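Local coordinates for DUF4875 domain-containing protein (Desulfovibrio piger, PDB 4LG3) that is of unknown function but belongs to the DUF4875 family, folding as a mixed beta sheet packed with helices, at residues A[116-130]-A[166-179]. Residues are numbered along the deposited sequence; the frame is centred on the assembly and turned at random.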
loop_
_atom_site.group_PDB
_atom_site.type_symbol
_atom_site.label_atom_id
_atom_site.label_comp_id
_atom_site.label_asym_id
_atom_site.label_seq_id
_atom_site.Cartn_x
_atom_site.Cartn_y
_atom_site.Cartn_z
ATOM N N LEU A 116 7.045 -3.653 9.777
ATOM C CA LEU A 116 6.592 -4.777 8.979
ATOM C C LEU A 116 5.110 -4.936 9.148
ATOM O O LEU A 116 4.662 -5.243 10.239
ATOM C CB LEU A 116 7.352 -6.046 9.383
ATOM C CG LEU A 116 8.883 -5.972 9.301
ATOM C CD1 LEU A 116 9.530 -7.273 9.826
ATOM C CD2 LEU A 116 9.360 -5.594 7.882
ATOM N N GLN A 117 4.342 -4.613 8.109
ATOM C CA GLN A 117 2.887 -4.719 8.149
ATOM C C GLN A 117 2.358 -5.324 6.895
ATOM O O GLN A 117 2.946 -5.148 5.842
ATOM C CB GLN A 117 2.184 -3.361 8.365
ATOM C CG GLN A 117 2.545 -2.639 9.638
ATOM C CD GLN A 117 1.842 -1.313 9.683
ATOM O OE1 GLN A 117 0.891 -1.119 10.446
ATOM N NE2 GLN A 117 2.294 -0.360 8.861
ATOM N N ALA A 118 1.265 -6.060 7.007
ATOM C CA ALA A 118 0.562 -6.647 5.873
ATOM C C ALA A 118 -0.866 -6.945 6.286
ATOM O O ALA A 118 -1.107 -7.330 7.433
ATOM C CB ALA A 118 1.263 -7.908 5.371
ATOM N N THR A 119 -1.816 -6.698 5.381
ATOM C CA THR A 119 -3.231 -6.985 5.625
ATOM C C THR A 119 -3.419 -8.518 5.503
ATOM O O THR A 119 -2.649 -9.164 4.781
ATOM C CB THR A 119 -4.124 -6.200 4.641
ATOM O OG1 THR A 119 -3.664 -6.416 3.314
ATOM C CG2 THR A 119 -4.189 -4.723 4.932
ATOM N N PRO A 120 -4.441 -9.138 6.136
ATOM C CA PRO A 120 -4.586 -10.615 5.996
ATOM C C PRO A 120 -4.865 -11.083 4.561
ATOM O O PRO A 120 -4.689 -12.258 4.269
ATOM C CB PRO A 120 -5.744 -10.965 6.935
ATOM C CG PRO A 120 -6.429 -9.672 7.247
ATOM C CD PRO A 120 -5.435 -8.568 7.073
ATOM N N ARG A 121 -5.275 -10.165 3.670
ATOM C CA ARG A 121 -5.597 -10.386 2.240
ATOM C C ARG A 121 -5.627 -9.069 1.484
ATOM O O ARG A 121 -5.673 -8.008 2.116
ATOM C CB ARG A 121 -6.976 -11.065 2.096
ATOM C CG ARG A 121 -8.137 -10.268 2.713
ATOM C CD ARG A 121 -9.480 -10.705 2.163
ATOM N NE ARG A 121 -10.604 -9.977 2.756
ATOM C CZ ARG A 121 -11.220 -8.940 2.194
ATOM N NH1 ARG A 121 -10.825 -8.481 1.014
ATOM N NH2 ARG A 121 -12.244 -8.364 2.800
ATOM N N GLY A 122 -5.685 -9.146 0.154
ATOM C CA GLY A 122 -5.887 -7.974 -0.694
ATOM C C GLY A 122 -7.372 -7.668 -0.808
ATOM O O GLY A 122 -8.178 -8.239 -0.071
ATOM N N LEU A 123 -7.774 -6.807 -1.743
ATOM C CA LEU A 123 -9.189 -6.413 -1.824
ATOM C C LEU A 123 -9.894 -6.931 -3.071
ATOM O O LEU A 123 -9.262 -7.188 -4.097
ATOM C CB LEU A 123 -9.328 -4.864 -1.755
ATOM C CG LEU A 123 -8.540 -4.083 -0.648
ATOM C CD1 LEU A 123 -8.937 -2.631 -0.633
ATOM C CD2 LEU A 123 -8.764 -4.665 0.760
ATOM N N THR A 124 -11.223 -7.080 -2.979
ATOM C CA THR A 124 -12.059 -7.531 -4.097
ATOM C C THR A 124 -12.236 -6.375 -5.076
ATOM O O THR A 124 -12.063 -5.214 -4.696
ATOM C CB THR A 124 -13.435 -8.048 -3.609
ATOM O OG1 THR A 124 -14.181 -6.971 -3.052
ATOM C CG2 THR A 124 -13.332 -9.158 -2.596
ATOM N N ALA A 125 -12.636 -6.675 -6.308
ATOM C CA ALA A 125 -12.915 -5.643 -7.315
ATOM C C ALA A 125 -13.956 -4.650 -6.785
ATOM O O ALA A 125 -13.822 -3.447 -7.008
ATOM C CB ALA A 125 -13.408 -6.285 -8.601
ATOM N N GLN A 126 -14.975 -5.160 -6.050
ATOM C CA GLN A 126 -16.035 -4.329 -5.471
ATOM C C GLN A 126 -15.486 -3.401 -4.381
ATOM O O GLN A 126 -15.838 -2.224 -4.353
ATOM C CB GLN A 126 -17.164 -5.183 -4.922
ATOM C CG GLN A 126 -18.453 -4.399 -4.818
ATOM C CD GLN A 126 -19.469 -5.098 -3.989
ATOM O OE1 GLN A 126 -19.279 -5.326 -2.791
ATOM N NE2 GLN A 126 -20.594 -5.393 -4.598
ATOM N N GLU A 127 -14.602 -3.931 -3.515
ATOM C CA GLU A 127 -13.953 -3.157 -2.446
ATOM C C GLU A 127 -13.092 -2.033 -3.045
ATOM O O GLU A 127 -13.114 -0.905 -2.554
ATOM C CB GLU A 127 -13.118 -4.069 -1.549
ATOM C CG GLU A 127 -13.946 -4.824 -0.513
ATOM C CD GLU A 127 -13.245 -5.972 0.196
ATOM O OE1 GLU A 127 -12.240 -6.499 -0.333
ATOM O OE2 GLU A 127 -13.751 -6.395 1.256
ATOM N N LEU A 128 -12.396 -2.337 -4.134
ATOM C CA LEU A 128 -11.536 -1.404 -4.857
ATOM C C LEU A 128 -12.343 -0.319 -5.563
ATOM O O LEU A 128 -11.930 0.842 -5.565
ATOM C CB LEU A 128 -10.656 -2.169 -5.860
ATOM C CG LEU A 128 -9.528 -3.034 -5.262
ATOM C CD1 LEU A 128 -8.955 -3.944 -6.312
ATOM C CD2 LEU A 128 -8.445 -2.188 -4.635
ATOM N N LYS A 129 -13.508 -0.681 -6.114
ATOM C CA LYS A 129 -14.432 0.247 -6.760
ATOM C C LYS A 129 -15.012 1.199 -5.708
ATOM O O LYS A 129 -15.119 2.395 -5.984
ATOM C CB LYS A 129 -15.560 -0.520 -7.505
ATOM C CG LYS A 129 -16.567 0.357 -8.269
ATOM C CD LYS A 129 -16.053 0.797 -9.647
ATOM C CE LYS A 129 -16.446 2.219 -9.996
ATOM N NZ LYS A 129 -15.565 2.793 -11.055
ATOM N N ILE A 130 -15.356 0.687 -4.506
ATOM C CA ILE A 130 -15.932 1.503 -3.426
ATOM C C ILE A 130 -14.903 2.579 -3.025
ATOM O O ILE A 130 -15.279 3.756 -2.870
ATOM C CB ILE A 130 -16.409 0.635 -2.212
ATOM C CG1 ILE A 130 -17.634 -0.217 -2.577
ATOM C CG2 ILE A 130 -16.726 1.494 -0.983
ATOM C CD1 ILE A 130 -17.996 -1.301 -1.545
ATOM N N LYS A 166 -21.823 -2.197 3.643
ATOM C CA LYS A 166 -20.775 -2.809 2.834
ATOM C C LYS A 166 -19.861 -1.705 2.247
ATOM O O LYS A 166 -18.854 -2.027 1.624
ATOM C CB LYS A 166 -21.405 -3.669 1.711
ATOM C CG LYS A 166 -21.080 -5.163 1.770
ATOM C CD LYS A 166 -19.716 -5.499 1.123
ATOM C CE LYS A 166 -19.375 -6.978 1.122
ATOM N NZ LYS A 166 -18.039 -7.236 0.507
ATOM N N VAL A 167 -20.204 -0.405 2.469
ATOM C CA VAL A 167 -19.462 0.757 1.963
ATOM C C VAL A 167 -18.521 1.327 3.047
ATOM O O VAL A 167 -18.969 1.834 4.070
ATOM C CB VAL A 167 -20.412 1.859 1.392
ATOM C CG1 VAL A 167 -19.647 3.115 0.984
ATOM C CG2 VAL A 167 -21.225 1.333 0.218
HETATM N N MSE A 168 -17.210 1.258 2.786
HETATM C CA MSE A 168 -16.134 1.771 3.633
HETATM C C MSE A 168 -14.870 1.888 2.824
HETATM O O MSE A 168 -14.683 1.142 1.851
HETATM C CB MSE A 168 -15.900 0.902 4.868
HETATM C CG MSE A 168 -15.385 -0.497 4.558
HETATM SE SE MSE A 168 -15.915 -1.657 5.999
HETATM C CE MSE A 168 -17.768 -1.886 5.537
ATOM N N LEU A 169 -14.003 2.833 3.219
ATOM C CA LEU A 169 -12.739 3.067 2.560
ATOM C C LEU A 169 -11.760 1.942 2.905
ATOM O O LEU A 169 -11.060 1.453 2.012
ATOM C CB LEU A 169 -12.165 4.458 2.930
ATOM C CG LEU A 169 -10.743 4.824 2.389
ATOM C CD1 LEU A 169 -10.664 4.810 0.833
ATOM C CD2 LEU A 169 -10.245 6.104 2.978
ATOM N N ASN A 170 -11.715 1.541 4.195
ATOM C CA ASN A 170 -10.777 0.548 4.692
ATOM C C ASN A 170 -11.525 -0.729 5.171
ATOM O O ASN A 170 -11.863 -0.845 6.359
ATOM C CB ASN A 170 -9.903 1.166 5.802
ATOM C CG ASN A 170 -8.458 0.714 5.779
ATOM O OD1 ASN A 170 -8.116 -0.415 5.389
ATOM N ND2 ASN A 170 -7.575 1.602 6.198
ATOM N N PRO A 171 -11.766 -1.702 4.247
ATOM C CA PRO A 171 -12.446 -2.946 4.648
ATOM C C PRO A 171 -11.565 -3.893 5.450
ATOM O O PRO A 171 -12.077 -4.843 6.018
ATOM C CB PRO A 171 -12.817 -3.603 3.303
ATOM C CG PRO A 171 -11.871 -3.080 2.336
ATOM C CD PRO A 171 -11.413 -1.721 2.809
ATOM N N VAL A 172 -10.239 -3.688 5.434
ATOM C CA VAL A 172 -9.258 -4.585 6.055
ATOM C C VAL A 172 -8.038 -3.762 6.453
ATOM O O VAL A 172 -7.295 -3.292 5.584
ATOM C CB VAL A 172 -8.851 -5.763 5.089
ATOM C CG1 VAL A 172 -7.658 -6.523 5.618
ATOM C CG2 VAL A 172 -10.000 -6.734 4.830
ATOM N N PHE A 173 -7.798 -3.666 7.754
ATOM C CA PHE A 173 -6.667 -2.971 8.357
ATOM C C PHE A 173 -5.382 -3.835 8.329
ATOM O O PHE A 173 -5.440 -5.074 8.427
ATOM C CB PHE A 173 -7.003 -2.557 9.824
ATOM C CG PHE A 173 -7.835 -1.296 9.915
ATOM C CD1 PHE A 173 -7.344 -0.075 9.440
ATOM C CD2 PHE A 173 -9.114 -1.325 10.466
ATOM C CE1 PHE A 173 -8.123 1.089 9.513
ATOM C CE2 PHE A 173 -9.897 -0.162 10.522
ATOM C CZ PHE A 173 -9.396 1.040 10.041
ATOM N N PRO A 174 -4.200 -3.187 8.274
ATOM C CA PRO A 174 -2.949 -3.963 8.275
ATOM C C PRO A 174 -2.681 -4.572 9.636
ATOM O O PRO A 174 -3.234 -4.138 10.632
ATOM C CB PRO A 174 -1.878 -2.912 7.896
ATOM C CG PRO A 174 -2.662 -1.735 7.328
ATOM C CD PRO A 174 -3.922 -1.743 8.139
ATOM N N GLU A 175 -1.870 -5.608 9.653
ATOM C CA GLU A 175 -1.408 -6.286 10.866
ATOM C C GLU A 175 0.100 -6.317 10.834
ATOM O O GLU A 175 0.637 -6.355 9.723
ATOM C CB GLU A 175 -1.895 -7.759 10.921
ATOM C CG GLU A 175 -3.374 -8.036 10.812
ATOM C CD GLU A 175 -3.664 -9.524 10.839
ATOM O OE1 GLU A 175 -2.754 -10.315 10.497
ATOM O OE2 GLU A 175 -4.782 -9.903 11.257
ATOM N N PRO A 176 0.825 -6.479 11.970
ATOM C CA PRO A 176 2.278 -6.705 11.851
ATOM C C PRO A 176 2.545 -8.041 11.140
ATOM O O PRO A 176 1.632 -8.857 11.009
ATOM C CB PRO A 176 2.768 -6.725 13.307
ATOM C CG PRO A 176 1.628 -6.209 14.125
ATOM C CD PRO A 176 0.384 -6.519 13.384
ATOM N N PHE A 177 3.749 -8.250 10.632
ATOM C CA PHE A 177 4.104 -9.540 10.025
ATOM C C PHE A 177 5.451 -9.944 10.617
ATOM O O PHE A 177 6.213 -9.057 11.045
ATOM C CB PHE A 177 4.046 -9.579 8.487
ATOM C CG PHE A 177 5.139 -8.905 7.688
ATOM C CD1 PHE A 177 6.410 -9.480 7.589
ATOM C CD2 PHE A 177 4.860 -7.783 6.916
ATOM C CE1 PHE A 177 7.399 -8.895 6.808
ATOM C CE2 PHE A 177 5.854 -7.187 6.138
ATOM C CZ PHE A 177 7.117 -7.754 6.085
ATOM N N PRO A 178 5.718 -11.260 10.768
ATOM C CA PRO A 178 6.932 -11.671 11.484
ATOM C C PRO A 178 8.238 -11.328 10.773
ATOM O O PRO A 178 8.350 -11.391 9.550
ATOM C CB PRO A 178 6.770 -13.186 11.635
ATOM C CG PRO A 178 5.336 -13.446 11.416
ATOM C CD PRO A 178 4.908 -12.433 10.404
ATOM N N GLN A 179 9.227 -10.967 11.595
ATOM C CA GLN A 179 10.596 -10.622 11.238
ATOM C C GLN A 179 11.278 -11.771 10.454
ATOM O O GLN A 179 12.071 -11.494 9.564
ATOM C CB GLN A 179 11.358 -10.313 12.544
ATOM C CG GLN A 179 12.801 -9.848 12.371
ATOM C CD GLN A 179 12.939 -8.373 12.087
ATOM O OE1 GLN A 179 12.098 -7.542 12.463
ATOM N NE2 GLN A 179 14.061 -8.014 11.476
HETATM O O HOH W 1 -16.649 -7.576 -1.877
HETATM O O HOH W 2 -14.082 -0.945 0.098
#
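Leu116 and Phe177 meet at the tight end of an antiparallel pairing in which the short strand 175-176 extends the mixed sheet alongside strand 113-118. Leu116 CB sits over the centre of the Phe177 ring, 3.6 Å from its centroid and 7° off the normal, a CH-pi contact. A chi1 of 75° tucks Phe177 CG between the two backbone branches and swings the ring back over strand 113-118, where Ala57 and Ile61 of helix 53-71 also touch it. Ala118 N reaches Glu175 O at 2.8 Å, and Glu175 N returns a bond to Ala118 O. The Glu175 carboxylate forms a salt bridge with Lys53.

Past the strands the two segments run on as loops, with Val172 wedged between Pro120 and Arg121. Its CG1 lies 3.4 Å from Pro120 CD, while CG2 rests off-centre over one face of the Arg121 guanidinium, which grips Glu127 end-on, NH1 to OE1 and NH2 to OE2. Pro171 packs on Leu123 CD2 and the Glu127 side chain.

Looseness is confined to the solvent side around poorly ordered Lys166, whose NZ reaches Thr124 OG1 through a water. Inward, Ile130 CD1 lies 3.4 Å from Lys166 O, and a water joins Glu127 O to Met168 O. Thr124, N-cap of helix 125-137, completes a capping box: Thr124 N donates to Glu127 OE1 (2.9 Å) and Glu127 N to Thr124 OG1 (3.1 Å).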